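Local coordinates for esterase D (Lactobacillus rhamnosus, PDB 3DKR), which probably hydrolyses carboxylic esters, as an alpha/beta hydrolase whose catalytic triad is of the serine, histidine and aspartate type, at residues G99-G104 with V122-I127; P129-L134 with L197-L202; V26-Y31 with Y53-S58. One frame throughout, in Å; residues are numbered along the deposited sequence.

Contact 1: residues G99-G104 with V122-I127; sequences GLSLGG and VFSSPI. With ACT (acetate ion), chain B.
S101 gives its hydroxyl proton to the carbonyl oxygen of S125: OG and O are 2.7 Å apart, and the donor lies in the carbonyl plane with a C=O...OG angle of 160°. OG sits beside the backbone N of S101 and anti to its carbonyl carbon (chi1 -67°), a rotation that swings it over S124, whose CB it approaches to 3.3 Å. The backbone NH groups of S101 and L102 both serve the bound acetate, probably from the crystallisation liquor: S101 N reaches OXT at 2.9 Å, and L102 N reaches O. The ion is also hydrogen-bonded to NE2 of H226. Its O accepts from Y31 N as well as L102 N, two amides of the kind that form the oxyanion hole in alpha/beta hydrolases, so this oxygen probably sits where an oxyanion would be held. G99-L100-S101-L102-G103 fits the G-x-S-x-G nucleophile elbow of that fold, the sharp turn between strand 94-99 and helix 101-113, and S101 is the predicted nucleophile. At the strand end, G99 pairs in parallel with V122, and F123 N donates to G99 O at 2.7 Å with an N-H...O angle of 162°. One water bridges the segments, within hydrogen-bonding distance of S101 O and S124 O. L100 O takes the amide of G104 as the helix begins. The hydroxyl of S125 is hydrogen-bonded to Q191, while S124 OG makes weak bonds to Q191 and D195. V122 CG1 lies 3.7 Å from the backbone oxygen of G104. Apolar packing joins L100 CD2 to F123 CB, the side chains roughly perpendicular, and I127 CD1 to L102 CB at 4.1 Å.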
ATOM      1  N   GLY A  99       1.346   0.940  -3.627  1.00 14.22           N
ATOM      2  CA  GLY A  99       0.997   0.449  -2.299  1.00 14.01           C
ATOM      3  C   GLY A  99      -0.137  -0.540  -2.298  1.00 14.31           C
ATOM      4  O   GLY A  99      -0.803  -0.737  -3.317  1.00 15.06           O
ATOM      5  N   LEU A 100      -0.331  -1.185  -1.143  1.00 13.75           N
ATOM      6  CA  LEU A 100      -1.480  -2.075  -0.912  1.00 14.23           C
ATOM      7  C   LEU A 100      -2.714  -1.214  -0.588  1.00 14.46           C
ATOM      8  O   LEU A 100      -2.797  -0.090  -1.093  1.00 14.01           O
ATOM      9  CB  LEU A 100      -1.153  -3.134   0.151  1.00 14.59           C
ATOM     10  CG  LEU A 100      -0.349  -4.289  -0.464  1.00 15.18           C
ATOM     11  CD1 LEU A 100       0.504  -5.021   0.588  1.00 15.90           C
ATOM     12  CD2 LEU A 100      -1.279  -5.262  -1.183  1.00 17.05           C
ATOM     13  N   SER A 101      -3.720  -1.701   0.144  1.00 14.50           N
ATOM     14  CA  SER A 101      -4.927  -0.849   0.291  1.00 14.75           C
ATOM     15  C   SER A 101      -4.590   0.466   1.007  1.00 14.83           C
ATOM     16  O   SER A 101      -4.869   1.555   0.493  1.00 15.32           O
ATOM     17  CB  SER A 101      -6.098  -1.565   0.975  1.00 14.97           C
ATOM     18  OG  SER A 101      -6.627  -2.619   0.189  1.00 15.71           O
ATOM     19  N   LEU A 102      -3.966   0.365   2.169  1.00 14.29           N
ATOM     20  CA  LEU A 102      -3.591   1.551   2.932  1.00 14.14           C
ATOM     21  C   LEU A 102      -2.505   2.339   2.200  1.00 14.34           C
ATOM     22  O   LEU A 102      -2.685   3.517   1.884  1.00 14.42           O
ATOM     23  CB  LEU A 102      -3.125   1.159   4.339  1.00 14.99           C
ATOM     24  CG  LEU A 102      -2.653   2.332   5.190  1.00 14.57           C
ATOM     25  CD1 LEU A 102      -3.801   3.282   5.573  1.00 16.12           C
ATOM     26  CD2 LEU A 102      -1.941   1.797   6.432  1.00 16.70           C
ATOM     27  N   GLY A 103      -1.379   1.685   1.919  1.00 13.82           N
ATOM     28  CA  GLY A 103      -0.275   2.334   1.210  1.00 13.97           C
ATOM     29  C   GLY A 103      -0.739   2.943  -0.102  1.00 13.65           C
ATOM     30  O   GLY A 103      -0.228   3.985  -0.522  1.00 15.03           O
ATOM     31  N   GLY A 104      -1.697   2.284  -0.756  1.00 14.28           N
ATOM     32  CA  GLY A 104      -2.226   2.747  -2.053  1.00 14.71           C
ATOM     33  C   GLY A 104      -3.005   4.052  -1.988  1.00 14.78           C
ATOM     34  O   GLY A 104      -3.045   4.802  -2.957  1.00 15.11           O
ATOM     35  N   VAL A 122      -1.730   1.083  -7.344  1.00 14.56           N
ATOM     36  CA  VAL A 122      -2.157   0.294  -6.212  1.00 14.63           C
ATOM     37  C   VAL A 122      -2.152  -1.194  -6.527  1.00 15.07           C
ATOM     38  O   VAL A 122      -2.346  -1.608  -7.673  1.00 15.10           O
ATOM     39  CB  VAL A 122      -3.553   0.714  -5.723  1.00 14.74           C
ATOM     40  CG1 VAL A 122      -3.616   2.247  -5.504  1.00 15.82           C
ATOM     41  CG2 VAL A 122      -4.629   0.265  -6.710  1.00 14.77           C
ATOM     42  N   PHE A 123      -1.932  -1.976  -5.483  1.00 14.79           N
ATOM     43  CA  PHE A 123      -2.024  -3.417  -5.554  1.00 14.29           C
ATOM     44  C   PHE A 123      -3.282  -3.937  -4.858  1.00 14.92           C
ATOM     45  O   PHE A 123      -3.467  -5.164  -4.769  1.00 15.56           O
ATOM     46  CB  PHE A 123      -0.808  -4.074  -4.901  1.00 14.46           C
ATOM     47  CG  PHE A 123       0.525  -3.632  -5.457  1.00 14.11           C
ATOM     48  CD1 PHE A 123       0.667  -3.249  -6.791  1.00 14.49           C
ATOM     49  CD2 PHE A 123       1.647  -3.659  -4.650  1.00 15.27           C
ATOM     50  CE1 PHE A 123       1.914  -2.878  -7.283  1.00 14.86           C
ATOM     51  CE2 PHE A 123       2.880  -3.309  -5.143  1.00 15.16           C
ATOM     52  CZ  PHE A 123       3.014  -2.915  -6.452  1.00 15.70           C
ATOM     53  N   SER A 124      -4.104  -3.024  -4.343  1.00 15.43           N
ATOM     54  CA  SER A 124      -5.473  -3.338  -3.897  1.00 15.12           C
ATOM     55  C   SER A 124      -6.273  -2.049  -3.763  1.00 14.90           C
ATOM     56  O   SER A 124      -5.705  -0.944  -3.749  1.00 14.72           O
ATOM     57  CB  SER A 124      -5.475  -4.104  -2.569  1.00 15.57           C
ATOM     58  OG  SER A 124      -6.723  -4.770  -2.384  1.00 15.83           O
ATOM     59  N   SER A 125      -7.594  -2.192  -3.723  1.00 15.06           N
ATOM     60  CA  SER A 125      -8.488  -1.030  -3.630  1.00 15.63           C
ATOM     61  C   SER A 125      -8.308  -0.258  -2.337  1.00 15.44           C
ATOM     62  O   SER A 125      -7.867  -0.807  -1.333  1.00 15.96           O
ATOM     63  CB  SER A 125      -9.925  -1.502  -3.743  1.00 15.73           C
ATOM     64  OG  SER A 125     -10.169  -1.987  -5.046  1.00 17.90           O
ATOM     65  N   PRO A 126      -8.645   1.038  -2.352  1.00 15.37           N
ATOM     66  CA  PRO A 126      -8.501   1.815  -1.132  1.00 15.46           C
ATOM     67  C   PRO A 126      -9.473   1.389  -0.043  1.00 15.69           C
ATOM     68  O   PRO A 126     -10.445   0.678  -0.309  1.00 15.76           O
ATOM     69  CB  PRO A 126      -8.798   3.250  -1.598  1.00 16.45           C
ATOM     70  CG  PRO A 126      -9.646   3.096  -2.804  1.00 16.25           C
ATOM     71  CD  PRO A 126      -9.187   1.841  -3.467  1.00 16.21           C
ATOM     72  N   ILE A 127      -9.194   1.871   1.167  1.00 16.06           N
ATOM     73  CA  ILE A 127     -10.041   1.689   2.329  1.00 16.19           C
ATOM     74  C   ILE A 127     -11.016   2.847   2.337  1.00 16.69           C
ATOM     75  O   ILE A 127     -10.632   3.973   2.664  1.00 16.82           O
ATOM     76  CB  ILE A 127      -9.182   1.680   3.611  1.00 15.83           C
ATOM     77  CG1 ILE A 127      -8.183   0.518   3.566  1.00 16.07           C
ATOM     78  CG2 ILE A 127     -10.058   1.592   4.860  1.00 15.75           C
ATOM     79  CD1 ILE A 127      -7.139   0.550   4.645  1.00 16.81           C
TER
HETATM   80  C   ACT B 245      -4.217  -3.252   3.338  1.00 16.17           C
HETATM   81  O   ACT B 245      -3.859  -2.085   3.681  1.00 15.32           O
HETATM   82  OXT ACT B 245      -3.896  -3.682   2.194  1.00 16.25           O
HETATM   83  CH3 ACT B 245      -5.003  -4.134   4.269  1.00 16.79           C
HETATM   84  O   HOH W   1      -5.418   1.620  -2.366  1.00 15.68           O

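Contact 2: residues P129-L134 with L197-L202. With ACT (acetate ion), chain C.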
ATOM      1  N   PRO A 129     -15.350   4.160   3.108  1.00 17.56           N
ATOM      2  CA  PRO A 129     -16.410   3.847   4.072  1.00 17.95           C
ATOM      3  C   PRO A 129     -17.412   2.845   3.525  1.00 18.48           C
ATOM      4  O   PRO A 129     -17.896   2.997   2.396  1.00 19.06           O
ATOM      5  CB  PRO A 129     -17.051   5.207   4.369  1.00 17.61           C
ATOM      6  CG  PRO A 129     -16.640   6.092   3.224  1.00 17.48           C
ATOM      7  CD  PRO A 129     -15.313   5.593   2.761  1.00 17.82           C
ATOM      8  N   GLY A 130     -17.664   1.801   4.315  1.00 18.78           N
ATOM      9  CA  GLY A 130     -18.653   0.785   4.004  1.00 19.13           C
ATOM     10  C   GLY A 130     -18.190  -0.326   3.084  1.00 19.45           C
ATOM     11  O   GLY A 130     -18.966  -1.242   2.794  1.00 20.20           O
ATOM     12  N   LYS A 131     -16.925  -0.271   2.654  1.00 18.37           N
ATOM     13  CA  LYS A 131     -16.411  -1.154   1.598  1.00 18.71           C
ATOM     14  C   LYS A 131     -15.259  -2.053   2.039  1.00 18.32           C
ATOM     15  O   LYS A 131     -14.420  -2.456   1.217  1.00 17.84           O
ATOM     16  CB  LYS A 131     -15.955  -0.294   0.427  1.00 19.09           C
ATOM     17  CG  LYS A 131     -17.004   0.692  -0.056  1.00 21.75           C
ATOM     18  CD  LYS A 131     -18.196  -0.019  -0.619  1.00 23.88           C
ATOM     19  CE  LYS A 131     -19.108   0.910  -1.428  1.00 26.09           C
ATOM     20  NZ  LYS A 131     -20.175   0.136  -2.113  1.00 29.47           N
ATOM     21  N   HIS A 132     -15.210  -2.355   3.333  1.00 18.27           N
ATOM     22  CA  HIS A 132     -14.159  -3.203   3.869  1.00 18.61           C
ATOM     23  C   HIS A 132     -14.628  -4.120   4.986  1.00 19.54           C
ATOM     24  O   HIS A 132     -15.602  -3.838   5.700  1.00 19.89           O
ATOM     25  CB  HIS A 132     -12.937  -2.379   4.322  1.00 18.47           C
ATOM     26  CG  HIS A 132     -13.263  -1.116   5.056  1.00 18.25           C
ATOM     27  ND1 HIS A 132     -13.645  -1.096   6.382  1.00 18.95           N
ATOM     28  CD2 HIS A 132     -13.221   0.177   4.657  1.00 18.56           C
ATOM     29  CE1 HIS A 132     -13.835   0.157   6.762  1.00 19.20           C
ATOM     30  NE2 HIS A 132     -13.582   0.950   5.734  1.00 18.23           N
ATOM     31  N   HIS A 133     -13.924  -5.240   5.100  1.00 20.03           N
ATOM     32  CA  HIS A 133     -14.064  -6.182   6.199  1.00 21.32           C
ATOM     33  C   HIS A 133     -12.711  -6.268   6.914  1.00 21.66           C
ATOM     34  O   HIS A 133     -12.076  -7.318   6.906  1.00 22.36           O
ATOM     35  CB  HIS A 133     -14.449  -7.559   5.661  1.00 22.00           C
ATOM     36  CG  HIS A 133     -15.811  -7.619   5.047  1.00 24.74           C
ATOM     37  ND1 HIS A 133     -16.108  -7.038   3.835  1.00 27.24           N
ATOM     38  CD2 HIS A 133     -16.946  -8.236   5.456  1.00 28.70           C
ATOM     39  CE1 HIS A 133     -17.375  -7.273   3.535  1.00 27.97           C
ATOM     40  NE2 HIS A 133     -17.907  -7.994   4.504  1.00 26.99           N
ATOM     41  N   LEU A 134     -12.276  -5.159   7.510  1.00 20.91           N
ATOM     42  CA  LEU A 134     -10.970  -5.079   8.177  1.00 21.36           C
ATOM     43  C   LEU A 134     -11.033  -5.378   9.670  1.00 21.67           C
ATOM     44  O   LEU A 134      -9.995  -5.627  10.295  1.00 22.61           O
ATOM     45  CB  LEU A 134     -10.349  -3.698   7.957  1.00 20.81           C
ATOM     46  CG  LEU A 134      -9.773  -3.539   6.553  1.00 21.07           C
ATOM     47  CD1 LEU A 134      -9.557  -2.062   6.274  1.00 21.36           C
ATOM     48  CD2 LEU A 134      -8.450  -4.307   6.384  1.00 20.28           C
ATOM     49  N   LEU A 197     -10.809  -8.668   2.371  1.00 18.42           N
ATOM     50  CA  LEU A 197     -10.647  -7.495   3.216  1.00 18.10           C
ATOM     51  C   LEU A 197     -11.262  -6.227   2.637  1.00 17.83           C
ATOM     52  O   LEU A 197     -11.728  -5.393   3.386  1.00 16.72           O
ATOM     53  CB  LEU A 197      -9.169  -7.245   3.519  1.00 18.47           C
ATOM     54  CG  LEU A 197      -8.419  -8.310   4.304  1.00 19.94           C
ATOM     55  CD1 LEU A 197      -7.027  -7.824   4.571  1.00 21.03           C
ATOM     56  CD2 LEU A 197      -9.144  -8.623   5.620  1.00 21.69           C
ATOM     57  N   VAL A 198     -11.246  -6.073   1.312  1.00 17.22           N
ATOM     58  CA  VAL A 198     -11.875  -4.914   0.670  1.00 17.68           C
ATOM     59  C   VAL A 198     -12.715  -5.370  -0.514  1.00 17.40           C
ATOM     60  O   VAL A 198     -12.463  -6.433  -1.083  1.00 17.92           O
ATOM     61  CB  VAL A 198     -10.845  -3.855   0.215  1.00 17.60           C
ATOM     62  CG1 VAL A 198     -10.022  -3.366   1.412  1.00 17.93           C
ATOM     63  CG2 VAL A 198      -9.960  -4.393  -0.900  1.00 17.59           C
ATOM     64  N   ASP A 199     -13.723  -4.561  -0.848  1.00 16.75           N
ATOM     65  CA  ASP A 199     -14.630  -4.836  -1.949  1.00 17.44           C
ATOM     66  C   ASP A 199     -13.877  -4.520  -3.242  1.00 17.27           C
ATOM     67  O   ASP A 199     -13.657  -3.365  -3.572  1.00 16.80           O
ATOM     68  CB  ASP A 199     -15.870  -3.951  -1.793  1.00 17.47           C
ATOM     69  CG  ASP A 199     -16.922  -4.190  -2.852  1.00 18.97           C
ATOM     70  OD1 ASP A 199     -16.628  -4.858  -3.875  1.00 18.77           O
ATOM     71  OD2 ASP A 199     -18.058  -3.674  -2.667  1.00 20.95           O
ATOM     72  N   GLY A 200     -13.455  -5.563  -3.959  1.00 17.15           N
ATOM     73  CA  GLY A 200     -12.686  -5.386  -5.171  1.00 17.20           C
ATOM     74  C   GLY A 200     -13.362  -4.571  -6.248  1.00 17.21           C
ATOM     75  O   GLY A 200     -12.707  -4.089  -7.162  1.00 16.16           O
ATOM     76  N   ARG A 201     -14.688  -4.438  -6.181  1.00 16.91           N
ATOM     77  CA  ARG A 201     -15.388  -3.586  -7.134  1.00 17.47           C
ATOM     78  C   ARG A 201     -14.871  -2.146  -7.100  1.00 17.63           C
ATOM     79  O   ARG A 201     -15.014  -1.393  -8.078  1.00 17.80           O
ATOM     80  CB  ARG A 201     -16.893  -3.616  -6.869  1.00 17.51           C
ATOM     81  CG  ARG A 201     -17.520  -4.894  -7.340  1.00 18.22           C
ATOM     82  CD  ARG A 201     -18.981  -5.016  -6.946  1.00 19.85           C
ATOM     83  NE  ARG A 201     -19.157  -5.021  -5.508  1.00 19.54           N
ATOM     84  CZ  ARG A 201     -20.336  -5.167  -4.912  1.00 22.72           C
ATOM     85  NH1 ARG A 201     -21.434  -5.332  -5.644  1.00 22.12           N
ATOM     86  NH2 ARG A 201     -20.422  -5.154  -3.589  1.00 22.67           N
ATOM     87  N   LEU A 202     -14.288  -1.740  -5.969  1.00 17.20           N
ATOM     88  CA  LEU A 202     -13.703  -0.397  -5.866  1.00 17.81           C
ATOM     89  C   LEU A 202     -12.611  -0.144  -6.906  1.00 17.61           C
ATOM     90  O   LEU A 202     -12.364   1.002  -7.288  1.00 18.22           O
ATOM     91  CB  LEU A 202     -13.129  -0.153  -4.466  1.00 18.01           C
ATOM     92  CG  LEU A 202     -14.098   0.330  -3.403  1.00 19.45           C
ATOM     93  CD1 LEU A 202     -15.392  -0.459  -3.421  1.00 22.57           C
ATOM     94  CD2 LEU A 202     -13.392   0.240  -2.025  1.00 19.16           C
TER
HETATM   95  C   ACT C 246     -14.978  -3.599   8.730  1.00 20.35           C
HETATM   96  O   ACT C 246     -14.802  -4.713   9.258  1.00 20.26           O
HETATM   97  OXT ACT C 246     -13.975  -3.077   8.196  1.00 18.86           O
HETATM   98  CH3 ACT C 246     -16.313  -2.911   8.756  1.00 20.61           C
HETATM   99  O   HOH W   2     -19.182  -1.633  -4.003  1.00 25.48           O
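H132 holds its imidazole edge-on to a bound acetate while its backbone meets V198: ND1 donates in the ring plane to OXT at 2.7 Å, nearly straight at 170°. L134 N donates to the same oxygen, and NE2, the other ring nitrogen, is hydrogen-bonded to D170. Both nitrogens are thus engaged, which fixes the rotation of the ring. In the other segment the guanidinium of R201 grips the D199 carboxylate side-on in a salt bridge. NE meets the syn lone pair of OD1 at 3.0 Å within the guanidinium plane, whereas NH2 reaches OD2 at 2.9 Å and lies 31° out of the carboxylate plane. OD1 accepts a second time, from R201 N above that plane; this capping bond sits at the start of the type I turn D199-L202, which the L202 N to D199 O bond closes ahead of helix 202-209. Here two loops that follow neighbouring strands of the alpha/beta hydrolase sheet run together. A single bridge at H132 and V198 joins them, with D199 N hydrogen-bonded to K131 O at 3.0 Å and H133 N to L197 O at 2.8 Å. The amides of L197 and V198 both turn to OD1 of D195, a predicted member of the charge relay. K131 runs alongside D199, bent at chi2 (-65°), and its NZ stops 4.4 Å from OD2, the gap being spanned by a water that accepts from NZ and donates to OD2. The aliphatic part of K131 rests on L202, with CB 3.6 Å from CD2. The side chains of L134 and L197 cross at about a right angle, CD2 of the first against CB of the second.

Contact 3: residues V26-Y31 with Y53-S58. With ACT (acetate ion), chain B.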
ATOM      1  N   VAL A  26       9.096   3.255  -4.685  1.00 14.08           N
ATOM      2  CA  VAL A  26       8.626   3.300  -3.308  1.00 14.16           C
ATOM      3  C   VAL A  26       7.456   2.327  -3.174  1.00 14.23           C
ATOM      4  O   VAL A  26       6.510   2.371  -3.967  1.00 14.44           O
ATOM      5  CB  VAL A  26       8.170   4.715  -2.902  1.00 14.54           C
ATOM      6  CG1 VAL A  26       7.551   4.704  -1.516  1.00 15.16           C
ATOM      7  CG2 VAL A  26       9.342   5.716  -2.986  1.00 14.63           C
ATOM      8  N   LEU A  27       7.533   1.440  -2.171  1.00 13.99           N
ATOM      9  CA  LEU A  27       6.477   0.445  -1.916  1.00 13.63           C
ATOM     10  C   LEU A  27       5.895   0.689  -0.529  1.00 14.24           C
ATOM     11  O   LEU A  27       6.633   0.672   0.455  1.00 14.25           O
ATOM     12  CB  LEU A  27       7.019  -0.987  -1.992  1.00 13.55           C
ATOM     13  CG  LEU A  27       7.602  -1.400  -3.343  1.00 13.26           C
ATOM     14  CD1 LEU A  27       8.211  -2.810  -3.293  1.00 14.95           C
ATOM     15  CD2 LEU A  27       6.587  -1.334  -4.483  1.00 14.02           C
ATOM     16  N   LEU A  28       4.585   0.952  -0.485  1.00 14.38           N
ATOM     17  CA  LEU A  28       3.883   1.367   0.739  1.00 14.06           C
ATOM     18  C   LEU A  28       2.958   0.248   1.228  1.00 13.86           C
ATOM     19  O   LEU A  28       2.083  -0.220   0.500  1.00 13.67           O
ATOM     20  CB  LEU A  28       3.106   2.659   0.495  1.00 14.30           C
ATOM     21  CG  LEU A  28       3.983   3.813   0.012  1.00 13.84           C
ATOM     22  CD1 LEU A  28       3.138   5.048  -0.298  1.00 15.18           C
ATOM     23  CD2 LEU A  28       5.072   4.180   1.051  1.00 15.41           C
ATOM     24  N   HIS A  29       3.175  -0.193   2.465  1.00 13.87           N
ATOM     25  CA  HIS A  29       2.601  -1.457   2.924  1.00 13.81           C
ATOM     26  C   HIS A  29       1.129  -1.394   3.372  1.00 14.40           C
ATOM     27  O   HIS A  29       0.471  -0.361   3.238  1.00 13.57           O
ATOM     28  CB  HIS A  29       3.523  -2.120   3.969  1.00 14.59           C
ATOM     29  CG  HIS A  29       3.625  -1.418   5.293  1.00 15.03           C
ATOM     30  ND1 HIS A  29       2.623  -1.468   6.250  1.00 15.75           N
ATOM     31  CD2 HIS A  29       4.662  -0.761   5.868  1.00 15.05           C
ATOM     32  CE1 HIS A  29       3.033  -0.836   7.338  1.00 16.92           C
ATOM     33  NE2 HIS A  29       4.264  -0.394   7.132  1.00 16.04           N
ATOM     34  N   ALA A  30       0.643  -2.527   3.885  1.00 14.92           N
ATOM     35  CA  ALA A  30      -0.761  -2.686   4.289  1.00 15.24           C
ATOM     36  C   ALA A  30      -1.035  -2.266   5.724  1.00 15.67           C
ATOM     37  O   ALA A  30      -0.139  -2.246   6.564  1.00 15.96           O
ATOM     38  CB  ALA A  30      -1.169  -4.134   4.116  1.00 15.85           C
ATOM     39  N   TYR A  31      -2.304  -1.968   5.997  1.00 15.54           N
ATOM     40  CA  TYR A  31      -2.763  -1.743   7.367  1.00 15.93           C
ATOM     41  C   TYR A  31      -2.621  -3.066   8.138  1.00 16.31           C
ATOM     42  O   TYR A  31      -3.053  -4.112   7.664  1.00 16.99           O
ATOM     43  CB  TYR A  31      -4.212  -1.315   7.334  1.00 15.66           C
ATOM     44  CG  TYR A  31      -4.823  -0.918   8.653  1.00 16.35           C
ATOM     45  CD1 TYR A  31      -4.245   0.057   9.447  1.00 16.62           C
ATOM     46  CD2 TYR A  31      -6.035  -1.463   9.053  1.00 17.02           C
ATOM     47  CE1 TYR A  31      -4.833   0.444  10.647  1.00 15.81           C
ATOM     48  CE2 TYR A  31      -6.635  -1.080  10.240  1.00 17.27           C
ATOM     49  CZ  TYR A  31      -6.040  -0.122  11.028  1.00 16.58           C
ATOM     50  OH  TYR A  31      -6.650   0.273  12.211  1.00 18.17           O
ATOM     51  N   TYR A  53      12.563   1.189  -2.088  1.00 14.43           N
ATOM     52  CA  TYR A  53      12.510   1.692  -0.717  1.00 14.62           C
ATOM     53  C   TYR A  53      11.174   1.346  -0.108  1.00 14.61           C
ATOM     54  O   TYR A  53      10.147   1.643  -0.693  1.00 14.53           O
ATOM     55  CB  TYR A  53      12.718   3.193  -0.686  1.00 15.80           C
ATOM     56  CG  TYR A  53      12.739   3.813   0.692  1.00 17.50           C
ATOM     57  CD1 TYR A  53      13.462   3.248   1.733  1.00 18.61           C
ATOM     58  CD2 TYR A  53      12.056   4.994   0.941  1.00 19.31           C
ATOM     59  CE1 TYR A  53      13.481   3.846   2.987  1.00 21.12           C
ATOM     60  CE2 TYR A  53      12.091   5.597   2.179  1.00 20.10           C
ATOM     61  CZ  TYR A  53      12.802   5.022   3.193  1.00 19.17           C
ATOM     62  OH  TYR A  53      12.841   5.662   4.422  1.00 21.66           O
ATOM     63  N   VAL A  54      11.224   0.685   1.051  1.00 14.47           N
ATOM     64  CA  VAL A  54      10.052   0.159   1.731  1.00 14.26           C
ATOM     65  C   VAL A  54      10.057   0.683   3.167  1.00 14.62           C
ATOM     66  O   VAL A  54      10.689   0.089   4.057  1.00 14.60           O
ATOM     67  CB  VAL A  54      10.035  -1.381   1.727  1.00 13.68           C
ATOM     68  CG1 VAL A  54       8.698  -1.884   2.250  1.00 15.03           C
ATOM     69  CG2 VAL A  54      10.319  -1.910   0.325  1.00 14.47           C
ATOM     70  N   PRO A  55       9.398   1.826   3.392  1.00 14.75           N
ATOM     71  CA  PRO A  55       9.346   2.372   4.753  1.00 15.33           C
ATOM     72  C   PRO A  55       8.430   1.580   5.674  1.00 15.52           C
ATOM     73  O   PRO A  55       7.626   0.778   5.209  1.00 14.97           O
ATOM     74  CB  PRO A  55       8.798   3.787   4.550  1.00 15.55           C
ATOM     75  CG  PRO A  55       8.009   3.721   3.289  1.00 15.65           C
ATOM     76  CD  PRO A  55       8.717   2.702   2.415  1.00 15.77           C
ATOM     77  N   LEU A  56       8.532   1.865   6.969  1.00 16.26           N
ATOM     78  CA  LEU A  56       7.662   1.296   7.986  1.00 16.80           C
ATOM     79  C   LEU A  56       6.712   2.379   8.495  1.00 16.09           C
ATOM     80  O   LEU A  56       7.159   3.443   8.922  1.00 16.66           O
ATOM     81  CB  LEU A  56       8.503   0.792   9.154  1.00 16.69           C
ATOM     82  CG  LEU A  56       7.766   0.316  10.395  1.00 17.17           C
ATOM     83  CD1 LEU A  56       6.883  -0.881  10.121  1.00 16.93           C
ATOM     84  CD2 LEU A  56       8.790   0.024  11.528  1.00 18.87           C
ATOM     85  N   PHE A  57       5.412   2.101   8.485  1.00 15.77           N
ATOM     86  CA  PHE A  57       4.447   3.076   8.964  1.00 15.60           C
ATOM     87  C   PHE A  57       4.422   3.110  10.486  1.00 16.15           C
ATOM     88  O   PHE A  57       4.516   2.068  11.133  1.00 16.08           O
ATOM     89  CB  PHE A  57       3.048   2.787   8.418  1.00 16.05           C
ATOM     90  CG  PHE A  57       2.856   3.177   6.962  1.00 15.03           C
ATOM     91  CD1 PHE A  57       3.305   4.397   6.472  1.00 16.62           C
ATOM     92  CD2 PHE A  57       2.187   2.325   6.087  1.00 17.46           C
ATOM     93  CE1 PHE A  57       3.102   4.755   5.133  1.00 16.92           C
ATOM     94  CE2 PHE A  57       1.988   2.690   4.743  1.00 16.06           C
ATOM     95  CZ  PHE A  57       2.440   3.899   4.283  1.00 17.10           C
ATOM     96  N   SER A  58       4.286   4.309  11.047  1.00 16.72           N
ATOM     97  CA  SER A  58       4.229   4.455  12.505  1.00 17.13           C
ATOM     98  C   SER A  58       3.208   3.505  13.102  1.00 17.39           C
ATOM     99  O   SER A  58       2.102   3.320  12.571  1.00 16.78           O
ATOM    100  CB  SER A  58       3.902   5.885  12.916  1.00 18.13           C
ATOM    101  OG  SER A  58       5.058   6.698  12.842  1.00 19.64           O
TER
HETATM  102  C   ACT B 245      -4.217  -3.252   3.338  1.00 16.17           C
HETATM  103  O   ACT B 245      -3.859  -2.085   3.681  1.00 15.32           O
HETATM  104  OXT ACT B 245      -3.896  -3.682   2.194  1.00 16.25           O
HETATM  105  CH3 ACT B 245      -5.003  -4.134   4.269  1.00 16.79           C
HETATM  106  O   HOH W   3       5.970   0.218   3.094  1.00 15.24           O
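F57 N donates to NE2 of H29 at 3.1 Å along a nearly straight path (168°), although the donor N lies 24° out of the imidazole plane. ND1, in turn, donates to the carbonyl oxygen of A30 at 2.9 Å, so both ring nitrogens are used and the proton lies on ND1. The ring reaches F57 because CG lies between the backbone N and carbonyl carbon of H29. One water between the backbones donates to L27 O and P55 O and accepts weakly from H29 N. Within the sheet, L27 N is hydrogen-bonded to Y53 O at 3.0 Å, and V26 pairs in parallel with Y53. Strand 23-28, helix 39-47 and strand 51-54 follow one another as a beta-alpha-beta unit of the alpha/beta hydrolase sheet; beyond L27 and V54 the two chains diverge, and water and imidazole link them instead. F57 turns its edge to the H29 face in an edge-to-face pair, with centroids 4.7 Å apart and planes at 53°; CD2 is the atom above the imidazole. The far end of the phenyl, CZ, lies 4.0 Å from L28 CB. L28 CD2 packs against P55 CG at 3.7 Å, and L27 CB touches V54 CG2.

Overall arrangement
Along the chain contact 3 closes first, then contact 1, then contact 2. Contacts 1 and 3 have centres about 11 Å apart and share the sheet: strand 94-99, which leads into 99-104, lies beside strand 23-28, and probable hydrogen bonds join G103 N to H29 O and L100 N to L28 O. Contacts 1 and 2 also have centres about 11 Å apart, and segment 122-127 continues towards 129-134; they touch through P126 and S125 against L202 and I127 against H132. Contacts 2 and 3, centres about 20 Å apart, do not touch. Contact 1 thus lies between them, holding the predicted nucleophile, while 26-31 supplies another amide to its acetate and 197-202 borders the predicted charge-relay aspartate.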